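Local structure of uncharacterized protein BF1531 (Bacteroides fragilis, 3SLR) at residues A[22-33]-A[50-61]; A[85-93]-A[145-154]. The protein is of uncharacterized function but joins an FkbH-type N-terminal domain to a magnesium-binding, HAD-like phosphatase domain and may hydrolyse ester bonds. All blocks are in the same frame, centred on the assembly; numbering follows the deposited sequence.

Contact 1. Residues A[22-33]-A[50-61]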
loop_
_atom_site.group_PDB
_atom_site.type_symbol
_atom_site.label_atom_id
_atom_site.label_comp_id
_atom_site.label_asym_id
_atom_site.label_seq_id
_atom_site.Cartn_x
_atom_site.Cartn_y
_atom_site.Cartn_z
ATOM N N LYS A 22 3.249 6.354 21.790
ATOM C CA LYS A 22 3.487 4.919 21.923
ATOM C C LYS A 22 2.315 4.071 21.412
ATOM O O LYS A 22 1.153 4.400 21.643
ATOM C CB LYS A 22 3.772 4.587 23.393
ATOM C CG LYS A 22 4.741 3.431 23.601
ATOM C CD LYS A 22 4.046 2.159 24.097
ATOM C CE LYS A 22 3.479 2.318 25.504
ATOM N NZ LYS A 22 1.981 2.240 25.522
ATOM N N LEU A 23 2.623 2.976 20.715
ATOM C CA LEU A 23 1.600 2.023 20.288
ATOM C C LEU A 23 2.072 0.622 20.630
ATOM O O LEU A 23 3.236 0.289 20.415
ATOM C CB LEU A 23 1.348 2.115 18.777
ATOM C CG LEU A 23 0.694 3.379 18.230
ATOM C CD1 LEU A 23 0.675 3.342 16.705
ATOM C CD2 LEU A 23 -0.717 3.475 18.779
ATOM N N LYS A 24 1.177 -0.194 21.176
ATOM C CA LYS A 24 1.518 -1.574 21.495
ATOM C C LYS A 24 1.066 -2.469 20.349
ATOM O O LYS A 24 -0.126 -2.542 20.055
ATOM C CB LYS A 24 0.870 -2.000 22.812
ATOM C CG LYS A 24 1.488 -1.308 24.023
ATOM C CD LYS A 24 0.510 -1.208 25.184
ATOM C CE LYS A 24 0.202 -2.552 25.767
ATOM N NZ LYS A 24 -0.812 -2.446 26.859
ATOM N N VAL A 25 2.028 -3.133 19.715
ATOM C CA VAL A 25 1.771 -3.979 18.552
ATOM C C VAL A 25 2.166 -5.425 18.850
ATOM O O VAL A 25 3.319 -5.708 19.190
ATOM C CB VAL A 25 2.570 -3.486 17.335
ATOM C CG1 VAL A 25 2.346 -4.413 16.121
ATOM C CG2 VAL A 25 2.189 -2.049 16.995
ATOM N N ALA A 26 1.202 -6.336 18.749
ATOM C CA ALA A 26 1.499 -7.768 18.849
ATOM C C ALA A 26 1.675 -8.358 17.443
ATOM O O ALA A 26 0.931 -8.029 16.521
ATOM C CB ALA A 26 0.382 -8.493 19.581
ATOM N N LEU A 27 2.666 -9.224 17.289
ATOM C CA LEU A 27 2.889 -9.903 16.017
ATOM C C LEU A 27 2.957 -11.404 16.262
ATOM O O LEU A 27 3.746 -11.875 17.087
ATOM C CB LEU A 27 4.194 -9.420 15.388
ATOM C CG LEU A 27 4.678 -10.162 14.144
ATOM C CD1 LEU A 27 3.704 -9.972 12.968
ATOM C CD2 LEU A 27 6.078 -9.685 13.779
ATOM N N LEU A 28 2.112 -12.152 15.558
ATOM C CA LEU A 28 2.063 -13.605 15.701
ATOM C C LEU A 28 2.046 -14.241 14.313
ATOM O O LEU A 28 1.207 -13.897 13.481
ATOM C CB LEU A 28 0.810 -14.025 16.476
ATOM C CG LEU A 28 0.527 -13.323 17.810
ATOM C CD1 LEU A 28 -0.266 -12.043 17.574
ATOM C CD2 LEU A 28 -0.245 -14.234 18.738
ATOM N N GLY A 29 2.958 -15.176 14.066
ATOM C CA GLY A 29 3.053 -15.784 12.748
ATOM C C GLY A 29 3.372 -17.260 12.796
ATOM O O GLY A 29 3.765 -17.775 13.848
ATOM N N ASP A 30 3.192 -17.949 11.668
ATOM C CA ASP A 30 3.530 -19.373 11.592
ATOM C C ASP A 30 4.843 -19.637 10.844
ATOM O O ASP A 30 5.191 -20.783 10.546
ATOM C CB ASP A 30 2.369 -20.223 11.040
ATOM C CG ASP A 30 1.926 -19.813 9.628
ATOM O OD1 ASP A 30 2.702 -19.198 8.869
ATOM O OD2 ASP A 30 0.783 -20.147 9.263
ATOM N N THR A 31 5.573 -18.566 10.555
ATOM C CA THR A 31 6.962 -18.682 10.103
ATOM C C THR A 31 7.816 -17.834 11.048
ATOM O O THR A 31 7.285 -17.222 11.967
ATOM C CB THR A 31 7.152 -18.250 8.635
ATOM O OG1 THR A 31 6.727 -16.884 8.447
ATOM C CG2 THR A 31 6.354 -19.173 7.711
ATOM N N ALA A 32 9.129 -17.799 10.845
ATOM C CA ALA A 32 9.988 -17.036 11.758
ATOM C C ALA A 32 9.780 -15.532 11.591
ATOM O O ALA A 32 9.937 -14.995 10.495
ATOM C CB ALA A 32 11.445 -17.404 11.559
ATOM N N THR A 33 9.443 -14.849 12.687
ATOM C CA THR A 33 9.008 -13.448 12.597
ATOM C C THR A 33 10.002 -12.410 13.127
ATOM O O THR A 33 9.688 -11.220 13.168
ATOM C CB THR A 33 7.636 -13.225 13.312
ATOM O OG1 THR A 33 7.683 -13.760 14.643
ATOM C CG2 THR A 33 6.513 -13.896 12.550
ATOM N N ASN A 50 6.364 5.399 18.503
ATOM C CA ASN A 50 7.166 4.562 19.378
ATOM C C ASN A 50 6.483 3.209 19.512
ATOM O O ASN A 50 5.571 3.044 20.320
ATOM C CB ASN A 50 7.328 5.217 20.749
ATOM C CG ASN A 50 8.224 4.417 21.678
ATOM O OD1 ASN A 50 8.359 4.741 22.859
ATOM N ND2 ASN A 50 8.854 3.377 21.147
ATOM N N ILE A 51 6.905 2.253 18.688
ATOM C CA ILE A 51 6.282 0.941 18.655
ATOM C C ILE A 51 6.838 -0.007 19.708
ATOM O O ILE A 51 8.021 -0.343 19.685
ATOM C CB ILE A 51 6.494 0.278 17.284
ATOM C CG1 ILE A 51 5.930 1.170 16.178
ATOM C CG2 ILE A 51 5.898 -1.138 17.276
ATOM C CD1 ILE A 51 4.444 1.392 16.279
ATOM N N GLU A 52 5.988 -0.432 20.636
ATOM C CA GLU A 52 6.363 -1.492 21.560
ATOM C C GLU A 52 5.886 -2.796 20.943
ATOM O O GLU A 52 4.684 -3.069 20.887
ATOM C CB GLU A 52 5.737 -1.291 22.947
ATOM C CG GLU A 52 6.118 -2.399 23.940
ATOM C CD GLU A 52 5.420 -2.280 25.293
ATOM O OE1 GLU A 52 5.533 -3.226 26.109
ATOM O OE2 GLU A 52 4.769 -1.247 25.549
ATOM N N LEU A 53 6.827 -3.603 20.473
ATOM C CA LEU A 53 6.464 -4.785 19.692
ATOM C C LEU A 53 6.639 -6.093 20.457
ATOM O O LEU A 53 7.759 -6.485 20.793
ATOM C CB LEU A 53 7.254 -4.809 18.390
ATOM C CG LEU A 53 6.612 -5.649 17.281
ATOM C CD1 LEU A 53 6.803 -4.985 15.946
ATOM C CD2 LEU A 53 7.172 -7.068 17.303
ATOM N N TRP A 54 5.519 -6.753 20.749
ATOM C CA TRP A 54 5.540 -8.080 21.357
ATOM C C TRP A 54 5.402 -9.140 20.262
ATOM O O TRP A 54 4.516 -9.060 19.420
ATOM C CB TRP A 54 4.411 -8.241 22.375
ATOM C CG TRP A 54 4.330 -9.614 22.972
ATOM C CD1 TRP A 54 5.030 -10.084 24.055
ATOM C CD2 TRP A 54 3.500 -10.701 22.533
ATOM N NE1 TRP A 54 4.688 -11.389 24.307
ATOM C CE2 TRP A 54 3.753 -11.792 23.389
ATOM C CE3 TRP A 54 2.569 -10.858 21.498
ATOM C CZ2 TRP A 54 3.109 -13.021 23.244
ATOM C CZ3 TRP A 54 1.928 -12.082 21.356
ATOM C CH2 TRP A 54 2.205 -13.147 22.220
ATOM N N GLU A 55 6.291 -10.122 20.293
ATOM C CA GLU A 55 6.321 -11.193 19.307
ATOM C C GLU A 55 5.940 -12.480 20.008
ATOM O O GLU A 55 6.546 -12.842 21.029
ATOM C CB GLU A 55 7.752 -11.346 18.803
ATOM C CG GLU A 55 7.956 -11.288 17.325
ATOM C CD GLU A 55 9.388 -11.645 16.957
ATOM O OE1 GLU A 55 9.577 -12.616 16.198
ATOM O OE2 GLU A 55 10.320 -10.962 17.447
ATOM N N ALA A 56 4.947 -13.181 19.475
ATOM C CA ALA A 56 4.618 -14.502 19.982
ATOM C C ALA A 56 5.754 -15.437 19.619
ATOM O O ALA A 56 6.479 -15.197 18.647
ATOM C CB ALA A 56 3.311 -15.006 19.392
ATOM N N GLU A 57 5.920 -16.493 20.409
ATOM C CA GLU A 57 6.898 -17.513 20.087
ATOM C C GLU A 57 6.543 -18.159 18.757
ATOM O O GLU A 57 5.399 -18.081 18.302
ATOM C CB GLU A 57 6.954 -18.571 21.184
ATOM C CG GLU A 57 7.318 -17.994 22.539
ATOM C CD GLU A 57 8.623 -17.219 22.515
ATOM O OE1 GLU A 57 9.588 -17.674 21.869
ATOM O OE2 GLU A 57 8.688 -16.142 23.144
ATOM N N TYR A 58 7.523 -18.813 18.149
ATOM C CA TYR A 58 7.334 -19.440 16.835
ATOM C C TYR A 58 6.085 -20.320 16.720
ATOM O O TYR A 58 5.879 -21.244 17.511
ATOM C CB TYR A 58 8.580 -20.246 16.452
ATOM C CG TYR A 58 8.443 -21.010 15.145
ATOM C CD1 TYR A 58 8.647 -20.380 13.924
ATOM C CD2 TYR A 58 8.120 -22.359 15.137
ATOM C CE1 TYR A 58 8.527 -21.076 12.728
ATOM C CE2 TYR A 58 8.000 -23.063 13.952
ATOM C CZ TYR A 58 8.204 -22.419 12.750
ATOM O OH TYR A 58 8.079 -23.129 11.573
ATOM N N ASN A 59 5.267 -20.034 15.710
ATOM C CA ASN A 59 4.105 -20.852 15.373
ATOM C C ASN A 59 3.148 -21.095 16.555
ATOM O O ASN A 59 2.779 -22.230 16.857
ATOM C CB ASN A 59 4.562 -22.170 14.730
ATOM C CG ASN A 59 3.412 -22.987 14.185
ATOM O OD1 ASN A 59 2.413 -22.446 13.716
ATOM N ND2 ASN A 59 3.552 -24.309 14.237
ATOM N N GLN A 60 2.749 -20.016 17.216
ATOM C CA GLN A 60 1.808 -20.104 18.332
ATOM C C GLN A 60 0.600 -19.194 18.140
ATOM O O GLN A 60 0.038 -18.684 19.110
ATOM C CB GLN A 60 2.501 -19.784 19.667
ATOM C CG GLN A 60 3.545 -20.812 20.078
ATOM C CD GLN A 60 3.962 -20.664 21.528
ATOM O OE1 GLN A 60 3.446 -19.809 22.247
ATOM N NE2 GLN A 60 4.900 -21.501 21.965
ATOM N N VAL A 61 0.195 -18.995 16.889
ATOM C CA VAL A 61 -0.917 -18.102 16.607
ATOM C C VAL A 61 -2.180 -18.578 17.308
ATOM O O VAL A 61 -2.740 -17.872 18.138
ATOM C CB VAL A 61 -1.188 -17.981 15.098
ATOM C CG1 VAL A 61 -2.441 -17.156 14.850
ATOM C CG2 VAL A 61 0.009 -17.353 14.403
HETATM O O HOH W 1 3.421 -17.295 16.654
HETATM O O HOH W 2 5.548 -15.048 15.810
HETATM O O HOH W 3 4.790 -23.388 11.285
HETATM O O HOH W 4 6.602 -17.319 14.554
#
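A beta-alpha-beta crossover of the FkbH N-terminal domain brings strands 22-29 and 50-55 together as parallel neighbours, with L23 N bonded to N50 O at one end and A56 N to L27 O at the other. Six backbone bonds alternate between them in the parallel pattern, and the strand axes come within 4.7 Å at 24°. On the face carrying V25, CG2 of that valine packs against I51 CG2 at 3.8 Å. On the other face W54, with CG anti to the backbone N (chi1 176°), which lays the indole beside A26, presents its rim to that alanine, whose CB lies 3.7 Å from CE3 near the ring plane. At the strand ends L28 CG fits against A56 CB at 3.6 Å. Beyond the strands T33 OG1 donates over 2.7 Å to E55 OE1, which accepts through its anti lone pair, turned away from the other carboxylate oxygen. Water 2 joins G29 N, T33 OG1 and A56 O, while water 1 donates to G29 O and E57 O and accepts from Q60 N, so the two turns are stitched by solvent as well as by a weak N59 N to G29 O bond. Strand 50-55 is an edge strand of the five-stranded parallel sheet; strand 79-83 flanks 22-29 on its other side, helix 34-46 covers L53 and E55, and helix 71-75 lies against A26 and W54.

Contact 2. Residues A[85-93]-A[145-154]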
loop_
_atom_site.group_PDB
_atom_site.type_symbol
_atom_site.label_atom_id
_atom_site.label_comp_id
_atom_site.label_asym_id
_atom_site.label_seq_id
_atom_site.Cartn_x
_atom_site.Cartn_y
_atom_site.Cartn_z
ATOM N N SER A 85 1.030 -17.820 6.736
ATOM C CA SER A 85 1.633 -17.871 5.406
ATOM C C SER A 85 0.927 -18.854 4.490
ATOM O O SER A 85 0.422 -19.894 4.930
ATOM C CB SER A 85 3.115 -18.244 5.503
ATOM O OG SER A 85 3.259 -19.570 5.993
ATOM N N THR A 86 0.909 -18.542 3.202
ATOM C CA THR A 86 0.399 -19.509 2.235
ATOM C C THR A 86 1.211 -20.794 2.306
ATOM O O THR A 86 0.672 -21.894 2.196
ATOM C CB THR A 86 0.469 -18.960 0.807
ATOM O OG1 THR A 86 -0.251 -17.729 0.748
ATOM C CG2 THR A 86 -0.131 -19.959 -0.195
ATOM N N HIS A 87 2.519 -20.647 2.486
ATOM C CA HIS A 87 3.422 -21.786 2.509
ATOM C C HIS A 87 3.045 -22.832 3.557
ATOM O O HIS A 87 3.066 -24.038 3.287
ATOM C CB HIS A 87 4.866 -21.308 2.726
ATOM C CG HIS A 87 5.895 -22.314 2.321
ATOM N ND1 HIS A 87 6.539 -22.269 1.101
ATOM C CD2 HIS A 87 6.355 -23.425 2.950
ATOM C CE1 HIS A 87 7.367 -23.294 1.006
ATOM N NE2 HIS A 87 7.281 -24.007 2.117
ATOM N N LYS A 88 2.717 -22.373 4.756
ATOM C CA LYS A 88 2.381 -23.282 5.848
ATOM C C LYS A 88 0.975 -23.856 5.675
ATOM O O LYS A 88 0.719 -25.007 6.054
ATOM C CB LYS A 88 2.546 -22.591 7.211
ATOM C CG LYS A 88 4.003 -22.233 7.535
ATOM C CD LYS A 88 4.872 -23.493 7.712
ATOM C CE LYS A 88 6.356 -23.125 7.853
ATOM N NZ LYS A 88 7.202 -24.329 8.168
ATOM N N LEU A 89 0.079 -23.074 5.081
ATOM C CA LEU A 89 -1.275 -23.548 4.799
ATOM C C LEU A 89 -1.221 -24.634 3.718
ATOM O O LEU A 89 -1.981 -25.600 3.760
ATOM C CB LEU A 89 -2.184 -22.391 4.352
ATOM C CG LEU A 89 -3.670 -22.738 4.134
ATOM C CD1 LEU A 89 -4.347 -23.081 5.459
ATOM C CD2 LEU A 89 -4.403 -21.601 3.442
ATOM N N LEU A 90 -0.319 -24.457 2.753
ATOM C CA LEU A 90 -0.082 -25.446 1.701
ATOM C C LEU A 90 0.334 -26.773 2.325
ATOM O O LEU A 90 -0.159 -27.836 1.939
ATOM C CB LEU A 90 1.020 -24.949 0.759
ATOM C CG LEU A 90 1.287 -25.752 -0.513
ATOM C CD1 LEU A 90 0.125 -25.604 -1.455
ATOM C CD2 LEU A 90 2.578 -25.254 -1.182
ATOM N N GLU A 91 1.235 -26.721 3.308
ATOM C CA GLU A 91 1.626 -27.940 4.003
ATOM C C GLU A 91 0.447 -28.561 4.749
ATOM O O GLU A 91 0.225 -29.774 4.681
ATOM C CB GLU A 91 2.793 -27.692 4.957
ATOM C CG GLU A 91 3.089 -28.932 5.793
ATOM C CD GLU A 91 4.416 -28.876 6.517
ATOM O OE1 GLU A 91 4.738 -27.824 7.092
ATOM O OE2 GLU A 91 5.130 -29.897 6.520
ATOM N N LYS A 92 -0.313 -27.738 5.458
ATOM C CA LYS A 92 -1.488 -28.217 6.188
ATOM C C LYS A 92 -2.448 -28.965 5.266
ATOM O O LYS A 92 -2.907 -30.069 5.572
ATOM C CB LYS A 92 -2.189 -27.037 6.866
ATOM C CG LYS A 92 -3.395 -27.391 7.713
ATOM C CD LYS A 92 -3.906 -26.141 8.448
ATOM C CE LYS A 92 -5.002 -26.474 9.443
ATOM N NZ LYS A 92 -6.088 -27.236 8.785
ATOM N N HIS A 93 -2.732 -28.351 4.124
ATOM C CA HIS A 93 -3.603 -28.935 3.110
ATOM C C HIS A 93 -3.071 -30.276 2.590
ATOM O O HIS A 93 -3.827 -31.223 2.407
ATOM C CB HIS A 93 -3.788 -27.914 1.975
ATOM C CG HIS A 93 -4.472 -28.453 0.753
ATOM N ND1 HIS A 93 -3.779 -29.042 -0.282
ATOM C CD2 HIS A 93 -5.776 -28.455 0.385
ATOM C CE1 HIS A 93 -4.631 -29.398 -1.231
ATOM N NE2 HIS A 93 -5.850 -29.051 -0.850
ATOM N N SER A 145 -11.583 -29.418 -3.691
ATOM C CA SER A 145 -10.623 -29.744 -2.641
ATOM C C SER A 145 -9.201 -29.295 -2.988
ATOM O O SER A 145 -8.293 -29.461 -2.177
ATOM C CB SER A 145 -10.627 -31.252 -2.371
ATOM O OG SER A 145 -10.226 -31.954 -3.534
ATOM N N SER A 146 -9.001 -28.747 -4.187
ATOM C CA SER A 146 -7.654 -28.344 -4.612
ATOM C C SER A 146 -7.181 -27.144 -3.804
ATOM O O SER A 146 -8.001 -26.372 -3.288
ATOM C CB SER A 146 -7.603 -28.015 -6.108
ATOM O OG SER A 146 -8.202 -26.768 -6.395
ATOM N N PHE A 147 -5.862 -26.981 -3.686
ATOM C CA PHE A 147 -5.328 -25.852 -2.927
ATOM C C PHE A 147 -5.678 -24.542 -3.615
ATOM O O PHE A 147 -5.996 -23.560 -2.953
ATOM C CB PHE A 147 -3.815 -25.951 -2.725
ATOM C CG PHE A 147 -3.261 -24.925 -1.753
ATOM C CD1 PHE A 147 -3.481 -25.054 -0.389
ATOM C CD2 PHE A 147 -2.532 -23.835 -2.206
ATOM C CE1 PHE A 147 -2.977 -24.118 0.512
ATOM C CE2 PHE A 147 -2.027 -22.890 -1.313
ATOM C CZ PHE A 147 -2.240 -23.037 0.044
ATOM N N THR A 148 -5.612 -24.525 -4.940
ATOM C CA THR A 148 -5.937 -23.314 -5.700
ATOM C C THR A 148 -7.379 -22.863 -5.480
ATOM O O THR A 148 -7.634 -21.677 -5.251
ATOM C CB THR A 148 -5.641 -23.508 -7.184
ATOM O OG1 THR A 148 -4.225 -23.391 -7.389
ATOM C CG2 THR A 148 -6.348 -22.456 -8.020
ATOM N N TYR A 149 -8.321 -23.802 -5.513
ATOM C CA TYR A 149 -9.708 -23.455 -5.217
ATOM C C TYR A 149 -9.899 -22.952 -3.775
ATOM O O TYR A 149 -10.500 -21.901 -3.557
ATOM C CB TYR A 149 -10.680 -24.596 -5.521
ATOM C CG TYR A 149 -12.110 -24.143 -5.364
ATOM C CD1 TYR A 149 -12.765 -23.482 -6.403
ATOM C CD2 TYR A 149 -12.788 -24.314 -4.168
ATOM C CE1 TYR A 149 -14.070 -23.037 -6.255
ATOM C CE2 TYR A 149 -14.100 -23.891 -4.018
ATOM C CZ TYR A 149 -14.738 -23.249 -5.063
ATOM O OH TYR A 149 -16.044 -22.803 -4.928
ATOM N N GLN A 150 -9.388 -23.700 -2.801
ATOM C CA GLN A 150 -9.540 -23.322 -1.400
ATOM C C GLN A 150 -8.935 -21.955 -1.104
ATOM O O GLN A 150 -9.510 -21.161 -0.356
ATOM C CB GLN A 150 -8.960 -24.400 -0.488
ATOM C CG GLN A 150 -9.810 -25.662 -0.493
ATOM C CD GLN A 150 -11.187 -25.410 0.104
ATOM O OE1 GLN A 150 -11.307 -24.792 1.170
ATOM N NE2 GLN A 150 -12.230 -25.870 -0.585
ATOM N N LEU A 151 -7.776 -21.673 -1.693
ATOM C CA LEU A 151 -7.129 -20.381 -1.445
ATOM C C LEU A 151 -7.908 -19.212 -2.055
ATOM O O LEU A 151 -8.012 -18.150 -1.461
ATOM C CB LEU A 151 -5.688 -20.382 -1.957
ATOM C CG LEU A 151 -4.845 -19.354 -1.200
ATOM C CD1 LEU A 151 -4.723 -19.832 0.235
ATOM C CD2 LEU A 151 -3.459 -19.191 -1.804
ATOM N N THR A 152 -8.447 -19.419 -3.247
ATOM C CA THR A 152 -9.251 -18.408 -3.921
ATOM C C THR A 152 -10.529 -18.106 -3.134
ATOM O O THR A 152 -10.902 -16.945 -2.947
ATOM C CB THR A 152 -9.584 -18.867 -5.349
ATOM O OG1 THR A 152 -8.363 -19.162 -6.036
ATOM C CG2 THR A 152 -10.360 -17.778 -6.117
ATOM N N LYS A 153 -11.183 -19.156 -2.659
ATOM C CA LYS A 153 -12.331 -19.015 -1.763
ATOM C C LYS A 153 -11.934 -18.259 -0.490
ATOM O O LYS A 153 -12.608 -17.309 -0.072
ATOM C CB LYS A 153 -12.892 -20.402 -1.402
ATOM C CG LYS A 153 -13.957 -20.388 -0.303
ATOM C CD LYS A 153 -14.500 -21.801 -0.051
ATOM C CE LYS A 153 -15.383 -21.856 1.197
ATOM N NZ LYS A 153 -15.946 -23.229 1.416
ATOM N N LEU A 154 -10.844 -18.696 0.137
ATOM C CA LEU A 154 -10.368 -18.063 1.367
ATOM C C LEU A 154 -10.137 -16.553 1.203
ATOM O O LEU A 154 -10.591 -15.765 2.024
ATOM C CB LEU A 154 -9.095 -18.754 1.860
ATOM C CG LEU A 154 -8.381 -18.221 3.109
ATOM C CD1 LEU A 154 -9.315 -18.184 4.312
ATOM C CD2 LEU A 154 -7.165 -19.084 3.404
#
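Helices 86-93 and 147-154 run at 130° to one another, their axes 11.2 Å apart at closest approach, and F147 spans the interval to meet L90 and H93. The F147 side chain is the knob, set in a hole formed by T86, L89, L90 and H93. With CG anti to the backbone N, its ring reaches the opposing helix, and L90 CD1 sits almost over the ring centre, 3.4 Å from the centroid and 15° off the normal, a close CH-pi contact. T86 CG2 meets the ring rim in plane, 3.7 Å from CE2. The same phenyl turns an edge to the face of H93 in a T-shaped pair, with centroids 5.4 Å apart and planes at 66°, while F147 CB lies over that imidazole face as well.

This contact packs together two helices of the FkbH N-terminal domain, assigned to the SGNH hydrolase clan, and each begins with a serine N-cap: S85 OG accepts from K88 N, and S146 OG, also hydrogen-bonded to the carbonyl of A140, accepts from Y149 N. From the far end of its own helix, H93 NE2 donates to S145 O, just ahead of the N-cap S146, over 2.8 Å in a nearly straight bond. The acceptor lies in the imidazole plane and the donor in the carbonyl plane, a geometry that, with F147 over one face, restrains the rotation of the ring. Farther along, L89 CD2 touches L151 CD1 and meets L154 CD2 tip to tip, both at 3.7 Å, and T86 CG2 also packs on L151 CD2. Helix 104-118 lies against L89 and L154, and the T86 hydroxyl is hydrogen-bonded to the carbonyl of P129.

In the fold
Contacts 1 and 2 lie in the FkbH N-terminal domain, follow one another along the chain, and have centres about 23 Å apart. They meet where the loop after strand 22-29 reaches the start of helix 86-94: D30 OD1 lies 3.0 Å from S85 OG, a probable hydrogen bond that would tie the N-cap serine of contact 2 to contact 1. Beside it T31 CG2 packs on S85 OG, and K88 NZ stands 3.7 Å from Y58 OH; E195 pairs with both, through a salt bridge to K88 and a hydrogen bond to Y58. Both contacts are remote from the magnesium site of the phosphatase domain, formed by D228, D230 and D336.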